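Local coordinates for protein alpha-14 giardin (Giardia lamblia, PDB 3CHJ) that binds calcium and phospholipid as an annexin and may serve as a calcium-regulated structural element linking the phospholipid bilayer to the underlying axoneme, at residues Y196-K206 and A236-C244; M77-L86 and N266-E275. All coordinates share one frame; numbering follows the deposited sequence.

Interaction 1 (Y196-K206 and A236-C244); sequences YTRADFRQLHK and AHDFLYDPC
His-237 meets two rings of segment 196-206. Its NE2 and His-205 ND1 hydrogen-bond at 3.0 Å, while Phe-201 meets its face in an offset edge-to-face pair, Phe-201 CE2 lying 3.5 Å from His-237 CD2. His-237 ND1 donates to OD1 of Asp-238, itself paired with Arg-218, which fixes the imidazole rotation. The Phe-239 ring takes Arg-198 over one face as a cation-pi partner, and its carbonyl O accepts from Arg-198 NH2 at 2.9 Å, nearly straight at 171°. That oxygen needs an outside donor: Pro-243, four residues on, has no N-H. Here helical segments 198-206 and 236-241 of the all-helical annexin fold cross at -110°, and arginines, long and rich in N-H groups, reach the carbonyls ending helix 227-241. Leu-240, branched at CG, sets CD1 over the Phe-201 face as a CH-pi contact while CB packs against the same ring; its O receives a weak bond from Arg-198 NE. Tyr-241 is sandwiched: His-205 stacks face to face, centroids 3.9 Å apart, and opposite it Arg-202, bent at chi3, sets NH1 over the ring centre as a cation-pi partner, guanidinium tilted 37° from the ring. The same NH1 donates to Tyr-241 O at 2.8 Å, and Lys-206 NZ to the phenol OH.

Interaction 2 (M77-L86 and N266-E275); sequences MLYKPRAQLL and NRITAMHFRE
The end of helix 69-78 and the start of helix 82-94, joined by a short turn, pack on helix 262-272 of the fourth repeat in the annexin fold, Met-77, Leu-78 and Arg-82 doing most of the touching; segments 82-86 and 266-272 run nearly antiparallel, at 157°. Ala-270 sits at the middle, its small methyl letting the backbones draw close: CB is 3.6 Å from Met-77 CB and 3.9 Å from Leu-85 CD2. The extended, flexible Met-77 chain runs along the helix until CE meets Asn-266 CB at 3.7 Å. Leu-78 turns CD2 to Phe-273 CE2, 3.6 Å away, and Leu-86 CD2 rests on Met-271 SD at 3.5 Å. The chief direct polar link comes from Arg-82. With CG anti to the backbone N (chi1 167°) and the chain extended to NE, its guanidinium reaches Met-271 O: NH1 donates at 2.7 Å and 164°, in the carbonyl plane on a lone pair, and NH2 adds a weak bond. Glu-275 lies over the guanidinium face, a long ion pair acting through charge alone. A water bridges Leu-78 O to Arg-274 NH2, at 2.7 and 2.8 Å. Around this core, Leu-78 touches helices 31-38 and 301-310, Leu-310 also meets Phe-273, and helix 113-127 brings Glu-115 against Arg-82 and Leu-86.

In the fold
The centres of interactions 1 and 2 lie 22 Å apart and their nearest atoms about 5 Å, without touching. The chain joins them: helix 243-254, which starts in interaction 1, is followed by helix 262-272 of interaction 2. Both lean on the loop between helices 101-108 and 113-127: Arg-198 pairs with Glu-112, and His-272 bonds to Thr-110 O two residues earlier; Pro-243 touches Cys-276, just beyond interaction 2. The centre of interaction 2 is 8 Å from the chain centre; the centre of interaction 1 is 16 Å from the chain centre. Interaction 1 adjoins helices of the calcium site: Tyr-196 and Leu-204 pack on helix 162-177, which carries Ala-175, and Asp-238 pairs with Arg-218 of helix 217-224, which carries Glu-224.

Interaction 1 (Y196-K206 and A236-C244)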
loop_
_atom_site.group_PDB
_atom_site.type_symbol
_atom_site.label_atom_id
_atom_site.label_comp_id
_atom_site.label_asym_id
_atom_site.label_seq_id
_atom_site.Cartn_x
_atom_site.Cartn_y
_atom_site.Cartn_z
ATOM N N TYR A 196 10.590 5.997 13.859
ATOM C CA TYR A 196 11.619 6.751 13.110
ATOM C C TYR A 196 11.011 7.498 11.928
ATOM O O TYR A 196 10.081 7.020 11.264
ATOM C CB TYR A 196 12.720 5.827 12.584
ATOM C CG TYR A 196 13.902 5.648 13.509
ATOM C CD1 TYR A 196 13.733 5.461 14.877
ATOM C CD2 TYR A 196 15.214 5.626 12.988
ATOM C CE1 TYR A 196 14.844 5.272 15.721
ATOM C CE2 TYR A 196 16.293 5.451 13.818
ATOM C CZ TYR A 196 16.101 5.281 15.179
ATOM O OH TYR A 196 17.211 5.095 15.978
ATOM N N THR A 197 11.533 8.690 11.665
ATOM C CA THR A 197 11.284 9.351 10.400
ATOM C C THR A 197 11.986 8.644 9.240
ATOM O O THR A 197 12.947 7.868 9.445
ATOM C CB THR A 197 11.777 10.823 10.423
ATOM O OG1 THR A 197 13.192 10.837 10.634
ATOM C CG2 THR A 197 11.101 11.602 11.550
ATOM N N ARG A 198 11.542 8.940 8.020
ATOM C CA ARG A 198 12.200 8.416 6.821
ATOM C C ARG A 198 13.687 8.793 6.801
ATOM O O ARG A 198 14.532 7.941 6.549
ATOM C CB ARG A 198 11.507 8.900 5.553
ATOM C CG ARG A 198 12.315 8.657 4.275
ATOM C CD ARG A 198 11.475 8.683 3.001
ATOM N NE ARG A 198 10.423 7.664 3.002
ATOM C CZ ARG A 198 9.134 7.941 3.158
ATOM N NH1 ARG A 198 8.729 9.203 3.299
ATOM N NH2 ARG A 198 8.231 6.964 3.141
ATOM N N ALA A 199 13.993 10.057 7.100
ATOM C CA ALA A 199 15.392 10.510 7.051
ATOM C C ALA A 199 16.249 9.769 8.063
ATOM O O ALA A 199 17.357 9.296 7.739
ATOM C CB ALA A 199 15.467 12.018 7.289
ATOM N N ASP A 200 15.744 9.643 9.291
ATOM C CA ASP A 200 16.471 8.902 10.331
ATOM C C ASP A 200 16.590 7.408 10.037
ATOM O O ASP A 200 17.611 6.795 10.344
ATOM C CB ASP A 200 15.868 9.130 11.711
ATOM C CG ASP A 200 16.101 10.542 12.220
ATOM O OD1 ASP A 200 17.004 11.214 11.659
ATOM O OD2 ASP A 200 15.400 10.958 13.171
ATOM N N PHE A 201 15.536 6.822 9.467
ATOM C CA PHE A 201 15.585 5.401 9.138
ATOM C C PHE A 201 16.609 5.134 8.021
ATOM O O PHE A 201 17.379 4.144 8.081
ATOM C CB PHE A 201 14.200 4.855 8.759
ATOM C CG PHE A 201 14.175 3.369 8.673
ATOM C CD1 PHE A 201 14.002 2.601 9.816
ATOM C CD2 PHE A 201 14.418 2.736 7.448
ATOM C CE1 PHE A 201 13.998 1.198 9.742
ATOM C CE2 PHE A 201 14.440 1.342 7.362
ATOM C CZ PHE A 201 14.229 0.573 8.516
ATOM N N ARG A 202 16.625 6.017 7.020
ATOM C CA ARG A 202 17.607 5.903 5.944
ATOM C C ARG A 202 19.020 6.019 6.516
ATOM O O ARG A 202 19.889 5.211 6.180
ATOM C CB ARG A 202 17.346 6.919 4.841
ATOM C CG ARG A 202 16.127 6.558 3.981
ATOM C CD ARG A 202 15.798 7.608 2.941
ATOM N NE ARG A 202 16.963 7.947 2.109
ATOM C CZ ARG A 202 17.412 7.207 1.094
ATOM N NH1 ARG A 202 16.819 6.061 0.766
ATOM N NH2 ARG A 202 18.475 7.604 0.404
ATOM N N GLN A 203 19.210 6.958 7.435
ATOM C CA GLN A 203 20.514 7.134 8.075
ATOM C C GLN A 203 20.900 5.866 8.827
ATOM O O GLN A 203 22.011 5.352 8.664
ATOM C CB GLN A 203 20.507 8.366 8.989
ATOM C CG GLN A 203 21.851 8.745 9.573
ATOM C CD GLN A 203 21.782 9.982 10.447
ATOM O OE1 GLN A 203 20.902 10.832 10.289
ATOM N NE2 GLN A 203 22.712 10.073 11.403
ATOM N N LEU A 204 19.979 5.342 9.647
ATOM C CA LEU A 204 20.233 4.118 10.407
ATOM C C LEU A 204 20.602 2.926 9.494
ATOM O O LEU A 204 21.502 2.149 9.798
ATOM C CB LEU A 204 19.014 3.761 11.278
ATOM C CG LEU A 204 19.269 2.619 12.270
ATOM C CD1 LEU A 204 20.115 3.093 13.481
ATOM C CD2 LEU A 204 17.934 2.006 12.716
ATOM N N HIS A 205 19.868 2.778 8.387
ATOM C CA HIS A 205 20.153 1.745 7.391
ATOM C C HIS A 205 21.598 1.827 6.915
ATOM O O HIS A 205 22.301 0.813 6.905
ATOM C CB HIS A 205 19.165 1.870 6.229
ATOM C CG HIS A 205 19.473 1.004 5.040
ATOM N ND1 HIS A 205 18.629 -0.003 4.619
ATOM C CD2 HIS A 205 20.489 1.039 4.144
ATOM C CE1 HIS A 205 19.119 -0.558 3.522
ATOM N NE2 HIS A 205 20.251 0.050 3.217
ATOM N N LYS A 206 22.028 3.038 6.561
ATOM C CA LYS A 206 23.398 3.248 6.056
ATOM C C LYS A 206 24.446 3.089 7.160
ATOM O O LYS A 206 25.520 2.517 6.929
ATOM C CB LYS A 206 23.519 4.610 5.380
ATOM C CG LYS A 206 22.625 4.773 4.163
ATOM C CD LYS A 206 22.674 6.197 3.622
ATOM C CE LYS A 206 21.646 6.401 2.516
ATOM N NZ LYS A 206 22.070 5.727 1.268
ATOM N N ALA A 236 7.784 -2.265 6.215
ATOM C CA ALA A 236 8.083 -1.016 6.928
ATOM C C ALA A 236 9.488 -0.551 6.565
ATOM O O ALA A 236 9.704 0.633 6.288
ATOM C CB ALA A 236 7.962 -1.190 8.432
ATOM N N HIS A 237 10.440 -1.482 6.562
ATOM C CA HIS A 237 11.801 -1.147 6.118
ATOM C C HIS A 237 11.789 -0.469 4.749
ATOM O O HIS A 237 12.344 0.617 4.562
ATOM C CB HIS A 237 12.708 -2.388 6.050
ATOM C CG HIS A 237 14.050 -2.088 5.450
ATOM N ND1 HIS A 237 14.240 -1.960 4.090
ATOM C CD2 HIS A 237 15.248 -1.831 6.026
ATOM C CE1 HIS A 237 15.504 -1.640 3.855
ATOM N NE2 HIS A 237 16.138 -1.573 5.013
ATOM N N ASP A 238 11.156 -1.123 3.784
ATOM C CA ASP A 238 11.170 -0.660 2.415
ATOM C C ASP A 238 10.412 0.661 2.262
ATOM O O ASP A 238 10.850 1.550 1.520
ATOM C CB ASP A 238 10.572 -1.742 1.527
ATOM C CG ASP A 238 11.491 -2.946 1.378
ATOM O OD1 ASP A 238 12.631 -2.946 1.915
ATOM O OD2 ASP A 238 11.085 -3.911 0.701
ATOM N N PHE A 239 9.279 0.794 2.950
ATOM C CA PHE A 239 8.520 2.037 2.853
ATOM C C PHE A 239 9.321 3.228 3.359
ATOM O O PHE A 239 9.361 4.280 2.727
ATOM C CB PHE A 239 7.179 1.955 3.592
ATOM C CG PHE A 239 6.476 3.284 3.684
ATOM C CD1 PHE A 239 5.910 3.850 2.545
ATOM C CD2 PHE A 239 6.403 3.966 4.896
ATOM C CE1 PHE A 239 5.255 5.112 2.616
ATOM C CE2 PHE A 239 5.749 5.219 4.981
ATOM C CZ PHE A 239 5.180 5.771 3.831
ATOM N N LEU A 240 9.975 3.049 4.484
ATOM C CA LEU A 240 10.768 4.143 5.063
ATOM C C LEU A 240 11.961 4.424 4.157
ATOM O O LEU A 240 12.273 5.581 3.879
ATOM C CB LEU A 240 11.180 3.793 6.482
ATOM C CG LEU A 240 10.002 3.736 7.469
ATOM C CD1 LEU A 240 10.415 3.074 8.792
ATOM C CD2 LEU A 240 9.411 5.137 7.688
ATOM N N TYR A 241 12.576 3.377 3.630
ATOM C CA TYR A 241 13.808 3.545 2.873
ATOM C C TYR A 241 13.556 4.079 1.481
ATOM O O TYR A 241 14.217 5.029 1.061
ATOM C CB TYR A 241 14.605 2.248 2.808
ATOM C CG TYR A 241 16.033 2.507 2.413
ATOM C CD1 TYR A 241 16.920 3.064 3.330
ATOM C CD2 TYR A 241 16.482 2.209 1.143
ATOM C CE1 TYR A 241 18.232 3.332 2.995
ATOM C CE2 TYR A 241 17.816 2.484 0.782
ATOM C CZ TYR A 241 18.677 3.026 1.738
ATOM O OH TYR A 241 19.998 3.300 1.415
ATOM N N ASP A 242 12.618 3.461 0.761
ATOM C CA ASP A 242 12.247 3.909 -0.594
ATOM C C ASP A 242 10.882 3.311 -0.967
ATOM O O ASP A 242 10.821 2.120 -1.295
ATOM C CB ASP A 242 13.265 3.455 -1.618
ATOM C CG ASP A 242 13.008 4.040 -3.011
ATOM O OD1 ASP A 242 11.862 4.458 -3.312
ATOM O OD2 ASP A 242 13.960 4.055 -3.816
ATOM N N PRO A 243 9.803 4.114 -0.873
ATOM C CA PRO A 243 8.459 3.631 -1.220
ATOM C C PRO A 243 8.349 2.824 -2.513
ATOM O O PRO A 243 7.524 1.905 -2.565
ATOM C CB PRO A 243 7.635 4.915 -1.307
ATOM C CG PRO A 243 8.256 5.774 -0.211
ATOM C CD PRO A 243 9.748 5.519 -0.382
ATOM N N CYS A 244 9.146 3.130 -3.538
ATOM C CA CYS A 244 9.073 2.374 -4.806
ATOM C C CYS A 244 9.497 0.920 -4.628
ATOM O O CYS A 244 8.924 0.007 -5.242
ATOM C CB CYS A 244 9.878 3.042 -5.924
ATOM S SG CYS A 244 9.144 4.594 -6.453
#

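Interaction 2 (M77-L86 and N266-E275)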
loop_
_atom_site.group_PDB
_atom_site.type_symbol
_atom_site.label_atom_id
_atom_site.label_comp_id
_atom_site.label_asym_id
_atom_site.label_seq_id
_atom_site.Cartn_x
_atom_site.Cartn_y
_atom_site.Cartn_z
ATOM N N MET A 77 -11.756 1.547 -6.806
ATOM C CA MET A 77 -10.702 2.023 -5.897
ATOM C C MET A 77 -9.987 3.224 -6.501
ATOM O O MET A 77 -9.500 4.106 -5.772
ATOM C CB MET A 77 -9.680 0.925 -5.622
ATOM C CG MET A 77 -10.154 -0.223 -4.741
ATOM S SD MET A 77 -8.689 -1.216 -4.301
ATOM C CE MET A 77 -9.454 -2.715 -3.636
ATOM N N LEU A 78 -9.908 3.252 -7.823
ATOM C CA LEU A 78 -9.128 4.291 -8.504
ATOM C C LEU A 78 -9.841 5.616 -8.514
ATOM O O LEU A 78 -9.181 6.664 -8.606
ATOM C CB LEU A 78 -8.810 3.879 -9.944
ATOM C CG LEU A 78 -7.940 2.637 -10.119
ATOM C CD1 LEU A 78 -7.907 2.255 -11.597
ATOM C CD2 LEU A 78 -6.519 2.869 -9.563
ATOM N N TYR A 79 -11.168 5.606 -8.424
ATOM C CA TYR A 79 -11.912 6.859 -8.612
ATOM C C TYR A 79 -12.228 7.537 -7.266
ATOM O O TYR A 79 -13.137 8.356 -7.164
ATOM C CB TYR A 79 -13.179 6.631 -9.464
ATOM C CG TYR A 79 -12.963 6.184 -10.911
ATOM C CD1 TYR A 79 -11.705 6.204 -11.521
ATOM C CD2 TYR A 79 -14.046 5.796 -11.688
ATOM C CE1 TYR A 79 -11.532 5.807 -12.848
ATOM C CE2 TYR A 79 -13.892 5.387 -13.003
ATOM C CZ TYR A 79 -12.638 5.412 -13.595
ATOM O OH TYR A 79 -12.498 4.998 -14.914
ATOM N N LYS A 80 -11.468 7.171 -6.239
ATOM C CA LYS A 80 -11.697 7.644 -4.873
ATOM C C LYS A 80 -10.543 8.526 -4.446
ATOM O O LYS A 80 -9.407 8.262 -4.812
ATOM C CB LYS A 80 -11.731 6.453 -3.899
ATOM C CG LYS A 80 -13.037 5.747 -3.857
ATOM C CD LYS A 80 -12.950 4.464 -3.102
ATOM C CE LYS A 80 -14.181 3.645 -3.420
ATOM N NZ LYS A 80 -15.441 4.380 -3.119
ATOM N N PRO A 81 -10.818 9.542 -3.612
ATOM C CA PRO A 81 -9.681 10.173 -2.958
ATOM C C PRO A 81 -8.917 9.158 -2.082
ATOM O O PRO A 81 -9.527 8.274 -1.490
ATOM C CB PRO A 81 -10.341 11.233 -2.065
ATOM C CG PRO A 81 -11.687 11.453 -2.668
ATOM C CD PRO A 81 -12.106 10.135 -3.204
ATOM N N ARG A 82 -7.603 9.329 -1.998
ATOM C CA ARG A 82 -6.703 8.432 -1.254
ATOM C C ARG A 82 -7.162 8.144 0.179
ATOM O O ARG A 82 -7.266 6.984 0.608
ATOM C CB ARG A 82 -5.308 9.058 -1.238
ATOM C CG ARG A 82 -4.319 8.440 -0.276
ATOM C CD ARG A 82 -2.988 9.184 -0.333
ATOM N NE ARG A 82 -1.873 8.297 -0.005
ATOM C CZ ARG A 82 -1.560 7.220 -0.721
ATOM N NH1 ARG A 82 -2.279 6.905 -1.791
ATOM N NH2 ARG A 82 -0.543 6.452 -0.370
ATOM N N ALA A 83 -7.424 9.208 0.930
ATOM C CA ALA A 83 -7.786 9.062 2.335
ATOM C C ALA A 83 -9.053 8.228 2.488
ATOM O O ALA A 83 -9.154 7.404 3.397
ATOM C CB ALA A 83 -7.946 10.430 2.987
ATOM N N GLN A 84 -10.021 8.449 1.603
ATOM C CA GLN A 84 -11.263 7.687 1.607
ATOM C C GLN A 84 -10.995 6.198 1.339
ATOM O O GLN A 84 -11.483 5.325 2.057
ATOM C CB GLN A 84 -12.210 8.242 0.536
ATOM C CG GLN A 84 -13.583 7.623 0.588
ATOM C CD GLN A 84 -14.423 8.182 1.724
ATOM O OE1 GLN A 84 -14.313 9.360 2.079
ATOM N NE2 GLN A 84 -15.274 7.338 2.295
ATOM N N LEU A 85 -10.194 5.935 0.309
ATOM C CA LEU A 85 -9.806 4.591 -0.024
ATOM C C LEU A 85 -9.156 3.904 1.191
ATOM O O LEU A 85 -9.544 2.776 1.530
ATOM C CB LEU A 85 -8.865 4.593 -1.233
ATOM C CG LEU A 85 -8.254 3.232 -1.543
ATOM C CD1 LEU A 85 -9.342 2.270 -1.985
ATOM C CD2 LEU A 85 -7.162 3.388 -2.590
ATOM N N LEU A 86 -8.199 4.574 1.847
ATOM C CA LEU A 86 -7.521 3.957 2.999
ATOM C C LEU A 86 -8.500 3.584 4.111
ATOM O O LEU A 86 -8.415 2.490 4.687
ATOM C CB LEU A 86 -6.420 4.876 3.545
ATOM C CG LEU A 86 -5.331 5.277 2.539
ATOM C CD1 LEU A 86 -4.371 6.307 3.120
ATOM C CD2 LEU A 86 -4.559 4.072 2.042
ATOM N N ASN A 266 -5.008 -5.204 -6.197
ATOM C CA ASN A 266 -5.828 -4.000 -6.382
ATOM C C ASN A 266 -5.450 -2.915 -5.383
ATOM O O ASN A 266 -5.236 -1.759 -5.769
ATOM C CB ASN A 266 -7.324 -4.323 -6.257
ATOM C CG ASN A 266 -7.855 -5.061 -7.456
ATOM O OD1 ASN A 266 -7.153 -5.209 -8.470
ATOM N ND2 ASN A 266 -9.116 -5.489 -7.377
ATOM N N ARG A 267 -5.393 -3.271 -4.100
ATOM C CA ARG A 267 -5.155 -2.226 -3.103
ATOM C C ARG A 267 -3.737 -1.658 -3.213
ATOM O O ARG A 267 -3.535 -0.444 -3.066
ATOM C CB ARG A 267 -5.474 -2.705 -1.677
ATOM C CG ARG A 267 -4.563 -3.788 -1.174
ATOM C CD ARG A 267 -4.873 -4.046 0.287
ATOM N NE ARG A 267 -4.180 -5.233 0.774
ATOM C CZ ARG A 267 -4.751 -6.418 0.940
ATOM N NH1 ARG A 267 -6.048 -6.600 0.661
ATOM N NH2 ARG A 267 -4.011 -7.430 1.389
ATOM N N ILE A 268 -2.739 -2.514 -3.477
ATOM C CA ILE A 268 -1.380 -2.011 -3.602
ATOM C C ILE A 268 -1.290 -1.085 -4.818
ATOM O O ILE A 268 -0.727 -0.003 -4.731
ATOM C CB ILE A 268 -0.336 -3.155 -3.731
ATOM C CG1 ILE A 268 -0.393 -4.099 -2.509
ATOM C CG2 ILE A 268 1.046 -2.590 -4.021
ATOM C CD1 ILE A 268 0.165 -3.514 -1.242
ATOM N N THR A 269 -1.911 -1.490 -5.929
ATOM C CA THR A 269 -1.890 -0.689 -7.143
ATOM C C THR A 269 -2.650 0.639 -6.922
ATOM O O THR A 269 -2.111 1.716 -7.176
ATOM C CB THR A 269 -2.454 -1.500 -8.332
ATOM O OG1 THR A 269 -1.666 -2.693 -8.474
ATOM C CG2 THR A 269 -2.432 -0.657 -9.617
ATOM N N ALA A 270 -3.882 0.582 -6.428
ATOM C CA ALA A 270 -4.667 1.811 -6.215
ATOM C C ALA A 270 -4.014 2.774 -5.206
ATOM O O ALA A 270 -4.020 3.994 -5.429
ATOM C CB ALA A 270 -6.087 1.440 -5.771
ATOM N N MET A 271 -3.415 2.220 -4.148
ATOM C CA MET A 271 -2.771 3.073 -3.129
ATOM C C MET A 271 -1.531 3.763 -3.657
ATOM O O MET A 271 -1.211 4.880 -3.220
ATOM C CB MET A 271 -2.410 2.294 -1.858
ATOM C CG MET A 271 -3.610 1.870 -1.058
ATOM S SD MET A 271 -3.126 1.218 0.550
ATOM C CE MET A 271 -2.491 -0.391 0.130
ATOM N N HIS A 272 -0.811 3.115 -4.577
ATOM C CA HIS A 272 0.581 3.509 -4.815
ATOM C C HIS A 272 0.976 3.824 -6.236
ATOM O O HIS A 272 2.066 4.320 -6.458
ATOM C CB HIS A 272 1.512 2.447 -4.224
ATOM C CG HIS A 272 1.402 2.347 -2.742
ATOM N ND1 HIS A 272 1.130 1.166 -2.081
ATOM C CD2 HIS A 272 1.473 3.306 -1.794
ATOM C CE1 HIS A 272 1.075 1.404 -0.780
ATOM N NE2 HIS A 272 1.270 2.690 -0.581
ATOM N N PHE A 273 0.109 3.547 -7.212
ATOM C CA PHE A 273 0.547 3.711 -8.606
ATOM C C PHE A 273 0.930 5.151 -8.962
ATOM O O PHE A 273 1.838 5.377 -9.761
ATOM C CB PHE A 273 -0.487 3.141 -9.590
ATOM C CG PHE A 273 -1.580 4.104 -9.960
ATOM C CD1 PHE A 273 -1.479 4.881 -11.112
ATOM C CD2 PHE A 273 -2.733 4.207 -9.185
ATOM C CE1 PHE A 273 -2.493 5.767 -11.477
ATOM C CE2 PHE A 273 -3.757 5.104 -9.548
ATOM C CZ PHE A 273 -3.622 5.874 -10.716
ATOM N N ARG A 274 0.250 6.119 -8.356
ATOM C CA ARG A 274 0.430 7.511 -8.782
ATOM C C ARG A 274 1.758 8.079 -8.253
ATOM O O ARG A 274 2.449 8.834 -8.941
ATOM C CB ARG A 274 -0.764 8.336 -8.311
ATOM C CG ARG A 274 -1.095 9.496 -9.220
ATOM C CD ARG A 274 -2.362 10.184 -8.744
ATOM N NE ARG A 274 -3.626 9.467 -9.000
ATOM C CZ ARG A 274 -4.374 9.649 -10.096
ATOM N NH1 ARG A 274 -3.970 10.472 -11.072
ATOM N NH2 ARG A 274 -5.532 9.009 -10.235
ATOM N N GLU A 275 2.133 7.666 -7.052
ATOM C CA GLU A 275 3.334 8.196 -6.405
ATOM C C GLU A 275 4.585 7.350 -6.708
ATOM O O GLU A 275 5.696 7.887 -6.886
ATOM C CB GLU A 275 3.102 8.281 -4.888
ATOM C CG GLU A 275 1.887 9.122 -4.456
ATOM C CD GLU A 275 0.497 8.434 -4.551
ATOM O OE1 GLU A 275 -0.488 9.208 -4.403
ATOM O OE2 GLU A 275 0.357 7.182 -4.748
HETATM O O HOH W 1 -6.536 7.281 -8.334
#